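Local atomic coordinates of cyclodipeptide synthase, BtCDPS (Bacillus thermoamylovorans, PDB entry 6ZTU), a protein that probably makes cyclodipeptides by aminoacyltransferase chemistry, joining activated aminoacyl groups that tRNA normally delivers. Residues L15-N18 and C19-I22; N37-S41 and Q42-H46; I49-S53 and K54-N58; A150-S153 and R154-L158. All coordinates share one frame; numbering follows the deposited sequence.

In the fold
All four contacts are local, between side chains a turn or so apart, at starts or ends of helices in the alpha/beta fold. Contact 1 opens helix 17-25. Contacts 2 and 3 are the beginning and end of helix 42-55, their centres about 17 Å apart, and contact 4 closes helix 137-157. Contacts 1 and 4 lie on opposite sides of the chain's centre, about 30 Å between centres, as do contacts 3 and 4. Contacts 2 and 4 come within about 4 Å at their nearest atoms. These two lie nearest the bound hexane-1,2-diol without lining its pocket: the side chains of Phe-40 and Arg-154 are each about 6 Å away, that of Leu-15 about 11 Å.

Contact 1 (L15-N18 and C19-I22)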
loop_
_atom_site.group_PDB
_atom_site.type_symbol
_atom_site.label_atom_id
_atom_site.label_comp_id
_atom_site.label_asym_id
_atom_site.label_seq_id
_atom_site.Cartn_x
_atom_site.Cartn_y
_atom_site.Cartn_z
ATOM N N LEU A 15 0.093 2.550 14.050
ATOM C CA LEU A 15 -0.917 3.588 13.861
ATOM C C LEU A 15 -1.769 3.772 15.114
ATOM O O LEU A 15 -2.137 4.899 15.461
ATOM C CB LEU A 15 -1.789 3.252 12.648
ATOM C CG LEU A 15 -3.054 4.086 12.422
ATOM C CD1 LEU A 15 -2.716 5.538 12.086
ATOM C CD2 LEU A 15 -3.956 3.447 11.356
ATOM N N SER A 16 -2.065 2.684 15.817
ATOM C CA SER A 16 -2.869 2.738 17.029
ATOM C C SER A 16 -2.400 1.641 17.972
ATOM O O SER A 16 -1.565 0.805 17.619
ATOM C CB SER A 16 -4.352 2.544 16.717
ATOM O OG SER A 16 -4.564 1.203 16.296
ATOM N N ARG A 17 -2.965 1.634 19.184
ATOM C CA ARG A 17 -2.605 0.583 20.135
ATOM C C ARG A 17 -3.106 -0.781 19.679
ATOM O O ARG A 17 -2.477 -1.803 19.973
ATOM C CB ARG A 17 -3.153 0.912 21.523
ATOM C CG ARG A 17 -2.494 2.129 22.150
ATOM C CD ARG A 17 -1.056 1.847 22.493
ATOM N NE ARG A 17 -0.470 2.997 23.180
ATOM C CZ ARG A 17 0.810 3.102 23.506
ATOM N NH1 ARG A 17 1.660 2.126 23.213
ATOM N NH2 ARG A 17 1.242 4.197 24.119
ATOM N N ASN A 18 -4.216 -0.817 18.943
ATOM C CA ASN A 18 -4.660 -2.085 18.370
ATOM C C ASN A 18 -3.677 -2.581 17.315
ATOM O O ASN A 18 -3.370 -3.783 17.254
ATOM C CB ASN A 18 -6.060 -1.931 17.785
ATOM C CG ASN A 18 -6.682 -3.273 17.419
ATOM O OD1 ASN A 18 -6.893 -3.581 16.244
ATOM N ND2 ASN A 18 -6.972 -4.077 18.425
ATOM N N CYS A 19 -3.156 -1.670 16.481
ATOM C CA CYS A 19 -2.161 -2.076 15.495
ATOM C C CYS A 19 -0.924 -2.631 16.188
ATOM O O CYS A 19 -0.302 -3.591 15.710
ATOM C CB CYS A 19 -1.781 -0.900 14.587
ATOM S SG CYS A 19 -3.155 -0.045 13.811
ATOM N N GLU A 20 -0.563 -2.043 17.328
ATOM C CA GLU A 20 0.585 -2.525 18.084
ATOM C C GLU A 20 0.363 -3.951 18.573
ATOM O O GLU A 20 1.283 -4.772 18.535
ATOM C CB GLU A 20 0.854 -1.598 19.267
ATOM C CG GLU A 20 2.056 -1.994 20.091
ATOM C CD GLU A 20 2.276 -1.051 21.257
ATOM O OE1 GLU A 20 1.282 -0.560 21.839
ATOM O OE2 GLU A 20 3.451 -0.788 21.580
ATOM N N LYS A 21 -0.851 -4.250 19.050
ATOM C CA LYS A 21 -1.163 -5.605 19.500
ATOM C C LYS A 21 -1.040 -6.596 18.353
ATOM O O LYS A 21 -0.441 -7.670 18.497
ATOM C CB LYS A 21 -2.570 -5.659 20.103
ATOM C CG LYS A 21 -2.740 -4.869 21.395
ATOM C CD LYS A 21 -4.210 -4.647 21.729
ATOM C CE LYS A 21 -4.383 -4.312 23.204
ATOM N NZ LYS A 21 -3.610 -5.245 24.084
ATOM N N ILE A 22 -1.596 -6.241 17.190
ATOM C CA ILE A 22 -1.533 -7.138 16.040
ATOM C C ILE A 22 -0.093 -7.326 15.591
ATOM O O ILE A 22 0.331 -8.434 15.245
ATOM C CB ILE A 22 -2.417 -6.601 14.898
ATOM C CG1 ILE A 22 -3.874 -6.603 15.341
ATOM C CG2 ILE A 22 -2.194 -7.422 13.633
ATOM C CD1 ILE A 22 -4.796 -5.807 14.427
HETATM O O HOH W 1 -1.079 -1.923 22.241
#
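Arg-17 and Glu-20, three residues apart in the first turn of helix 17-25, form a salt bridge in which NH1 of Arg-17 meets OE1 of Glu-20 at 3.0 Å. The side chains lie alongside each other and point the same way; OE1 sits at the guanidinium edge, in its plane, and is approached from its syn side, somewhat out of the carboxylate plane. Arg-17 bends at chi2 (-68°) to bring its end round to the extended Glu-20. A water donates to the same OE1 (2.8 Å) and to Arg-17 O (2.7 Å), tying carboxylate to backbone. With an alanine at Glu-20, the guanidinium would probably lose its anionic mate and be freer to swing.

Backbone bonds from i+4 to i start the helix, the first from Glu-20 N to Ser-16 O (3.0 Å). On the buried side, Leu-15 CB packs on Cys-19 SG at 3.8 Å, next to Pro-14.

The remaining bond is from side chain to backbone. Ser-16 OG, which also has a weak bond from Lys-211, accepts the N-H of Cys-19 (3.2 Å, 164°). That bond to Cys-19 N makes Ser-16 a classical serine N-cap, placed just after strand 11-14.

Contact 2 (N37-S41 and Q42-H46)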
loop_
_atom_site.group_PDB
_atom_site.type_symbol
_atom_site.label_atom_id
_atom_site.label_comp_id
_atom_site.label_asym_id
_atom_site.label_seq_id
_atom_site.Cartn_x
_atom_site.Cartn_y
_atom_site.Cartn_z
ATOM N N ASN A 37 8.399 4.795 -7.288
ATOM C CA ASN A 37 8.909 5.367 -6.051
ATOM C C ASN A 37 10.329 4.854 -5.878
ATOM O O ASN A 37 10.534 3.649 -5.719
ATOM C CB ASN A 37 8.018 4.971 -4.866
ATOM C CG ASN A 37 8.476 5.580 -3.556
ATOM O OD1 ASN A 37 9.665 5.784 -3.333
ATOM N ND2 ASN A 37 7.527 5.872 -2.681
ATOM N N SER A 38 11.303 5.770 -5.893
ATOM C CA SER A 38 12.708 5.366 -5.897
ATOM C C SER A 38 13.114 4.619 -4.634
ATOM O O SER A 38 14.135 3.922 -4.647
ATOM C CB SER A 38 13.610 6.591 -6.075
ATOM O OG SER A 38 13.108 7.697 -5.342
ATOM N N LYS A 39 12.350 4.754 -3.548
ATOM C CA LYS A 39 12.671 4.062 -2.303
ATOM C C LYS A 39 12.780 2.553 -2.497
ATOM O O LYS A 39 13.594 1.899 -1.833
ATOM C CB LYS A 39 11.604 4.381 -1.259
ATOM C CG LYS A 39 11.779 3.681 0.071
ATOM C CD LYS A 39 12.384 4.621 1.067
ATOM C CE LYS A 39 12.451 4.024 2.444
ATOM N NZ LYS A 39 13.379 4.867 3.226
ATOM N N PHE A 40 11.981 1.982 -3.398
ATOM C CA PHE A 40 11.864 0.526 -3.509
ATOM C C PHE A 40 12.860 -0.011 -4.535
ATOM O O PHE A 40 12.515 -0.560 -5.581
ATOM C CB PHE A 40 10.431 0.137 -3.831
ATOM C CG PHE A 40 9.484 0.447 -2.718
ATOM C CD1 PHE A 40 9.335 -0.432 -1.660
ATOM C CD2 PHE A 40 8.779 1.637 -2.707
ATOM C CE1 PHE A 40 8.471 -0.138 -0.611
ATOM C CE2 PHE A 40 7.918 1.944 -1.667
ATOM C CZ PHE A 40 7.764 1.050 -0.616
ATOM N N SER A 41 14.129 0.159 -4.190
ATOM C CA SER A 41 15.232 -0.472 -4.888
ATOM C C SER A 41 15.257 -1.968 -4.590
ATOM O O SER A 41 14.581 -2.464 -3.684
ATOM C CB SER A 41 16.553 0.150 -4.449
ATOM O OG SER A 41 16.781 -0.127 -3.071
ATOM N N GLN A 42 16.078 -2.691 -5.352
ATOM C CA GLN A 42 16.303 -4.099 -5.047
ATOM C C GLN A 42 16.768 -4.275 -3.606
ATOM O O GLN A 42 16.245 -5.118 -2.868
ATOM C CB GLN A 42 17.325 -4.680 -6.026
ATOM C CG GLN A 42 17.673 -6.125 -5.769
ATOM C CD GLN A 42 18.677 -6.657 -6.772
ATOM O OE1 GLN A 42 19.510 -5.912 -7.283
ATOM N NE2 GLN A 42 18.597 -7.948 -7.066
ATOM N N ASN A 43 17.741 -3.468 -3.177
ATOM C CA ASN A 43 18.284 -3.614 -1.828
ATOM C C ASN A 43 17.224 -3.385 -0.757
ATOM O O ASN A 43 17.163 -4.129 0.231
ATOM C CB ASN A 43 19.451 -2.654 -1.620
ATOM C CG ASN A 43 20.227 -2.958 -0.356
ATOM O OD1 ASN A 43 20.589 -4.105 -0.097
ATOM N ND2 ASN A 43 20.467 -1.930 0.455
ATOM N N TYR A 44 16.401 -2.344 -0.914
ATOM C CA TYR A 44 15.389 -2.044 0.097
ATOM C C TYR A 44 14.323 -3.131 0.150
ATOM O O TYR A 44 13.885 -3.532 1.237
ATOM C CB TYR A 44 14.749 -0.688 -0.181
ATOM C CG TYR A 44 13.739 -0.254 0.864
ATOM C CD1 TYR A 44 14.145 0.086 2.148
ATOM C CD2 TYR A 44 12.382 -0.191 0.568
ATOM C CE1 TYR A 44 13.231 0.486 3.110
ATOM C CE2 TYR A 44 11.453 0.219 1.528
ATOM C CZ TYR A 44 11.887 0.552 2.797
ATOM O OH TYR A 44 10.984 0.947 3.766
ATOM N N ILE A 45 13.886 -3.615 -1.014
ATOM C CA ILE A 45 12.905 -4.698 -1.031
ATOM C C ILE A 45 13.465 -5.928 -0.317
ATOM O O ILE A 45 12.770 -6.580 0.474
ATOM C CB ILE A 45 12.474 -4.992 -2.483
ATOM C CG1 ILE A 45 11.516 -3.895 -2.972
ATOM C CG2 ILE A 45 11.830 -6.367 -2.595
ATOM C CD1 ILE A 45 11.249 -3.907 -4.478
ATOM N N HIS A 46 14.749 -6.230 -0.536
ATOM C CA HIS A 46 15.370 -7.328 0.199
ATOM C C HIS A 46 15.379 -7.061 1.700
ATOM O O HIS A 46 15.107 -7.963 2.501
ATOM C CB HIS A 46 16.787 -7.573 -0.321
ATOM C CG HIS A 46 16.837 -8.506 -1.493
ATOM N ND1 HIS A 46 17.161 -9.843 -1.369
ATOM C CD2 HIS A 46 16.581 -8.301 -2.807
ATOM C CE1 HIS A 46 17.112 -10.417 -2.560
ATOM N NE2 HIS A 46 16.760 -9.504 -3.449
#
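Ser-41 and Tyr-44 meet at the start of helix 42-55, where OG of Ser-41 accepts the backbone N-H of Tyr-44 at 3.1 Å. Ser-41 is the N-cap: its OG is turned between its own N and carbonyl carbon (chi1 65°), which brings it over the first turn. Its carbonyl takes the next bond, from Ile-45 N at 3.0 Å, so one residue holds two of the opening N-H groups.

Tyr-44 is flanked by two residues that precede the cap. Over one face of its ring runs Lys-39, whose CE stands 3.9 Å from the ring centroid in a CH-pi contact, with CG nearer the rim. At its edge, Tyr-44 is turned toward the face of Phe-40 in an offset edge-to-face pair, the planes 68° apart and the centroids 5.5 Å apart. Phe-40 CE1 and Tyr-44 CE2 touch at 3.7 Å.

Phe-40 is the centre of an inverse gamma turn and also meets the ring of His-201, while Arg-92 binds its carbonyl oxygen. An Asx turn precedes it, Asn-37 OD1 accepting from Lys-39 N at 2.9 Å.

The chemistry is divided: the polar atoms of Ser-41 take two of the helix's early N-H groups, while the aliphatic part of Lys-39 and two rings pack together, so the loop is fixed to the helix by bonds and by aromatic contact alike.

Contact 3 (I49-S53 and K54-N58)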
loop_
_atom_site.group_PDB
_atom_site.type_symbol
_atom_site.label_atom_id
_atom_site.label_comp_id
_atom_site.label_asym_id
_atom_site.label_seq_id
_atom_site.Cartn_x
_atom_site.Cartn_y
_atom_site.Cartn_z
ATOM N N ILE A 49 11.905 -7.726 3.163
ATOM C CA ILE A 49 11.527 -9.130 3.204
ATOM C C ILE A 49 12.422 -9.905 4.163
ATOM O O ILE A 49 11.950 -10.786 4.884
ATOM C CB ILE A 49 11.545 -9.708 1.778
ATOM C CG1 ILE A 49 10.385 -9.112 0.964
ATOM C CG2 ILE A 49 11.441 -11.221 1.801
ATOM C CD1 ILE A 49 10.494 -9.338 -0.526
ATOM N N ASP A 50 13.716 -9.578 4.212
ATOM C CA ASP A 50 14.601 -10.220 5.187
ATOM C C ASP A 50 14.130 -9.963 6.612
ATOM O O ASP A 50 14.024 -10.890 7.420
ATOM C CB ASP A 50 16.036 -9.723 5.016
ATOM C CG ASP A 50 16.674 -10.214 3.737
ATOM O OD1 ASP A 50 16.184 -11.214 3.175
ATOM O OD2 ASP A 50 17.670 -9.600 3.298
ATOM N N TRP A 51 13.854 -8.698 6.940
ATOM C CA TRP A 51 13.339 -8.362 8.261
ATOM C C TRP A 51 11.992 -9.024 8.516
ATOM O O TRP A 51 11.754 -9.555 9.604
ATOM C CB TRP A 51 13.234 -6.837 8.405
ATOM C CG TRP A 51 12.614 -6.365 9.692
ATOM C CD1 TRP A 51 13.238 -6.214 10.901
ATOM C CD2 TRP A 51 11.257 -5.967 9.887
ATOM N NE1 TRP A 51 12.342 -5.756 11.837
ATOM C CE2 TRP A 51 11.118 -5.592 11.241
ATOM C CE3 TRP A 51 10.139 -5.885 9.044
ATOM C CZ2 TRP A 51 9.905 -5.146 11.776
ATOM C CZ3 TRP A 51 8.935 -5.443 9.575
ATOM C CH2 TRP A 51 8.825 -5.078 10.928
ATOM N N SER A 52 11.088 -8.989 7.529
ATOM C CA SER A 52 9.770 -9.582 7.728
ATOM C C SER A 52 9.878 -11.078 7.962
ATOM O O SER A 52 9.164 -11.634 8.803
ATOM C CB SER A 52 8.882 -9.317 6.515
ATOM O OG SER A 52 8.525 -7.949 6.448
ATOM N N SER A 53 10.745 -11.743 7.193
ATOM C CA SER A 53 10.899 -13.189 7.296
ATOM C C SER A 53 11.433 -13.595 8.660
ATOM O O SER A 53 11.145 -14.699 9.133
ATOM C CB SER A 53 11.834 -13.698 6.196
ATOM O OG SER A 53 11.312 -13.447 4.907
ATOM N N LYS A 54 12.217 -12.725 9.305
ATOM C CA LYS A 54 12.733 -13.051 10.628
ATOM C C LYS A 54 11.695 -12.837 11.712
ATOM O O LYS A 54 11.725 -13.522 12.736
ATOM C CB LYS A 54 13.976 -12.218 10.939
ATOM C CG LYS A 54 15.280 -12.948 10.679
ATOM C CD LYS A 54 15.311 -13.558 9.276
ATOM C CE LYS A 54 16.604 -14.326 9.047
ATOM N NZ LYS A 54 17.742 -13.624 9.707
ATOM N N ASN A 55 10.762 -11.915 11.498
ATOM C CA ASN A 55 9.867 -11.473 12.553
ATOM C C ASN A 55 8.481 -12.100 12.492
ATOM O O ASN A 55 7.892 -12.358 13.547
ATOM C CB ASN A 55 9.726 -9.947 12.509
ATOM C CG ASN A 55 10.880 -9.235 13.200
ATOM O OD1 ASN A 55 10.864 -9.045 14.413
ATOM N ND2 ASN A 55 11.881 -8.837 12.428
ATOM N N PHE A 56 7.938 -12.354 11.307
ATOM C CA PHE A 56 6.529 -12.697 11.177
ATOM C C PHE A 56 6.322 -14.150 10.767
ATOM O O PHE A 56 7.133 -14.731 10.044
ATOM C CB PHE A 56 5.850 -11.781 10.153
ATOM C CG PHE A 56 5.674 -10.381 10.645
ATOM C CD1 PHE A 56 6.694 -9.450 10.507
ATOM C CD2 PHE A 56 4.507 -10.008 11.285
ATOM C CE1 PHE A 56 6.536 -8.155 10.979
ATOM C CE2 PHE A 56 4.343 -8.724 11.757
ATOM C CZ PHE A 56 5.364 -7.794 11.603
ATOM N N LYS A 57 5.197 -14.715 11.217
ATOM C CA LYS A 57 4.844 -16.080 10.833
ATOM C C LYS A 57 4.565 -16.183 9.337
ATOM O O LYS A 57 4.967 -17.155 8.685
ATOM C CB LYS A 57 3.631 -16.549 11.635
ATOM C CG LYS A 57 3.885 -16.657 13.125
ATOM C CD LYS A 57 2.659 -17.205 13.835
ATOM C CE LYS A 57 2.690 -16.880 15.321
ATOM N NZ LYS A 57 1.545 -17.518 16.028
ATOM N N ASN A 58 3.890 -15.185 8.778
ATOM C CA ASN A 58 3.480 -15.183 7.384
ATOM C C ASN A 58 3.784 -13.823 6.784
ATOM O O ASN A 58 3.572 -12.798 7.439
ATOM C CB ASN A 58 1.983 -15.471 7.246
ATOM C CG ASN A 58 1.584 -16.762 7.915
ATOM O OD1 ASN A 58 1.724 -17.834 7.334
ATOM N ND2 ASN A 58 1.084 -16.666 9.142
#
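Trp-51 and Asn-55 cross one turn apart near the end of helix 42-55, with the amide nitrogen of Asn-55 over one face of the indole. ND2 stands 3.2 Å above the indole plane, displaced toward the rim on the pyrrole side, and the amide and ring planes are 41° apart. ND2 is held there by a nearly straight bond to the carbonyl oxygen of Trp-51 (2.9 Å), which lies in the amide plane. The side-chain amide thus reaches back to the backbone oxygen of the residue whose ring it covers, while the backbone N of Asn-55 makes only a weak bond to that oxygen.

Phe-56 meets the six-membered part of the indole edge on. The planes are 68° apart in an offset edge-to-face pair, and CE1 of Phe-56 touches CH2 of Trp-51 at 3.8 Å. With CG anti to the backbone N (chi1 176°), the indole extends to where both partners can reach it; Phe-10 adds a further edge-to-face contact. A serine in place of Trp-51 would probably leave a gap beside Phe-56 and Asn-55 and take from Phe-10 its ring partner.

Ser-52 O accepts two N-H groups, Asn-55 N (3.1 Å) and Phe-56 N (2.9 Å). Phe-56 is the first residue to leave helical geometry, and Arg-106 binds its carbonyl oxygen and that of Ser-53. Both rings pack on Ile-29, fitting the turn from helix to strand in the beta-alpha-beta unit of strand 28-32, helix 42-55 and strand 58-63.

Contact 4 (A150-S153 and R154-L158); sequences ALSS and RAKSL
Ala-150 and Arg-154 face each other one turn apart in the last turns of helix 137-157, where side chains supplement the i to i+4 backbone bonds. The carbonyl oxygen of Ala-150 accepts from NH1 of Arg-154 at 3.1 Å, at an N-H angle of 160°. That oxygen lies at the guanidinium edge, in its plane. The backbone N of Arg-154 is at 3.5 Å from the same oxygen, a weak bond, so the side chain is the firmer donor. CB of Ala-150 also packs beside NH1, at 3.7 Å. Arg-154 is straight from CG to NE and then turns at its last torsion (chi4 91°), which swings the guanidinium back over the preceding turn. Its strongest partner is Pro-35 O, bound by NH2; Leu-71 and Phe-36 touch its side chain.

Leu-151 gives the regular bond of this turn, its O accepting from Ala-155 N at 2.8 Å. Its side chain packs on Met-169 and Ala-173 of helix 167-191.

Ser-152 has its carbonyl gripped twice by one residue: Lys-156 N reaches it at 3.2 Å, and NZ, after bends in the lysine chain, at 3.2 Å from the opposite face of the carbonyl plane.

Ser-153 turns its hydroxyl back to Asp-149 O, one turn earlier, so the exposed side chain stays against the helix. Leu-158, at the far end, is the first residue to leave helical geometry; just before it, Ser-157 N donates to the carbonyl oxygen of Ser-153 at 3.0 Å.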
loop_
_atom_site.group_PDB
_atom_site.type_symbol
_atom_site.label_atom_id
_atom_site.label_comp_id
_atom_site.label_asym_id
_atom_site.label_seq_id
_atom_site.Cartn_x
_atom_site.Cartn_y
_atom_site.Cartn_z
ATOM N N ALA A 150 -0.004 11.183 -3.816
ATOM C CA ALA A 150 0.524 10.253 -4.807
ATOM C C ALA A 150 1.035 10.988 -6.040
ATOM O O ALA A 150 2.077 10.626 -6.593
ATOM C CB ALA A 150 -0.554 9.235 -5.200
ATOM N N LEU A 151 0.316 12.022 -6.485
ATOM C CA LEU A 151 0.728 12.742 -7.691
ATOM C C LEU A 151 1.897 13.670 -7.405
ATOM O O LEU A 151 2.830 13.762 -8.209
ATOM C CB LEU A 151 -0.442 13.538 -8.270
ATOM C CG LEU A 151 -1.582 12.722 -8.887
ATOM C CD1 LEU A 151 -2.685 13.629 -9.390
ATOM C CD2 LEU A 151 -1.076 11.814 -10.015
ATOM N N SER A 152 1.876 14.348 -6.255
ATOM C CA SER A 152 2.950 15.282 -5.931
ATOM C C SER A 152 4.286 14.562 -5.771
ATOM O O SER A 152 5.315 15.037 -6.262
ATOM C CB SER A 152 2.582 16.072 -4.671
ATOM O OG SER A 152 3.142 15.470 -3.524
ATOM N N SER A 153 4.294 13.401 -5.110
ATOM C CA SER A 153 5.567 12.721 -4.902
ATOM C C SER A 153 6.129 12.172 -6.207
ATOM O O SER A 153 7.350 12.096 -6.370
ATOM C CB SER A 153 5.424 11.609 -3.858
ATOM O OG SER A 153 4.536 10.591 -4.278
ATOM N N ARG A 154 5.271 11.806 -7.152
ATOM C CA ARG A 154 5.772 11.301 -8.422
ATOM C C ARG A 154 6.053 12.407 -9.424
ATOM O O ARG A 154 6.864 12.204 -10.332
ATOM C CB ARG A 154 4.796 10.285 -9.009
ATOM C CG ARG A 154 4.878 8.969 -8.256
ATOM C CD ARG A 154 3.648 8.142 -8.450
ATOM N NE ARG A 154 3.746 6.898 -7.691
ATOM C CZ ARG A 154 3.317 6.745 -6.441
ATOM N NH1 ARG A 154 2.744 7.756 -5.800
ATOM N NH2 ARG A 154 3.449 5.573 -5.838
ATOM N N ALA A 155 5.414 13.568 -9.274
ATOM C CA ALA A 155 5.843 14.741 -10.026
ATOM C C ALA A 155 7.283 15.108 -9.686
ATOM O O ALA A 155 8.065 15.452 -10.578
ATOM C CB ALA A 155 4.901 15.917 -9.762
ATOM N N LYS A 156 7.654 15.040 -8.402
ATOM C CA LYS A 156 9.060 15.210 -8.042
ATOM C C LYS A 156 9.899 14.073 -8.598
ATOM O O LYS A 156 10.946 14.299 -9.218
ATOM C CB LYS A 156 9.238 15.286 -6.520
ATOM C CG LYS A 156 8.886 16.619 -5.855
ATOM C CD LYS A 156 7.911 16.439 -4.694
ATOM C CE LYS A 156 7.200 17.742 -4.330
ATOM N NZ LYS A 156 6.008 18.007 -5.189
ATOM N N SER A 157 9.454 12.835 -8.384
ATOM C CA SER A 157 10.257 11.673 -8.738
ATOM C C SER A 157 10.511 11.619 -10.240
ATOM O O SER A 157 11.660 11.520 -10.686
ATOM C CB SER A 157 9.567 10.398 -8.254
ATOM O OG SER A 157 10.399 9.261 -8.425
ATOM N N LEU A 158 9.448 11.700 -11.036
ATOM C CA LEU A 158 9.565 11.741 -12.487
ATOM C C LEU A 158 10.062 13.092 -12.998
ATOM O O LEU A 158 10.088 13.301 -14.215
ATOM C CB LEU A 158 8.215 11.404 -13.131
ATOM C CG LEU A 158 7.573 10.062 -12.752
ATOM C CD1 LEU A 158 6.173 9.969 -13.332
ATOM C CD2 LEU A 158 8.418 8.871 -13.199
#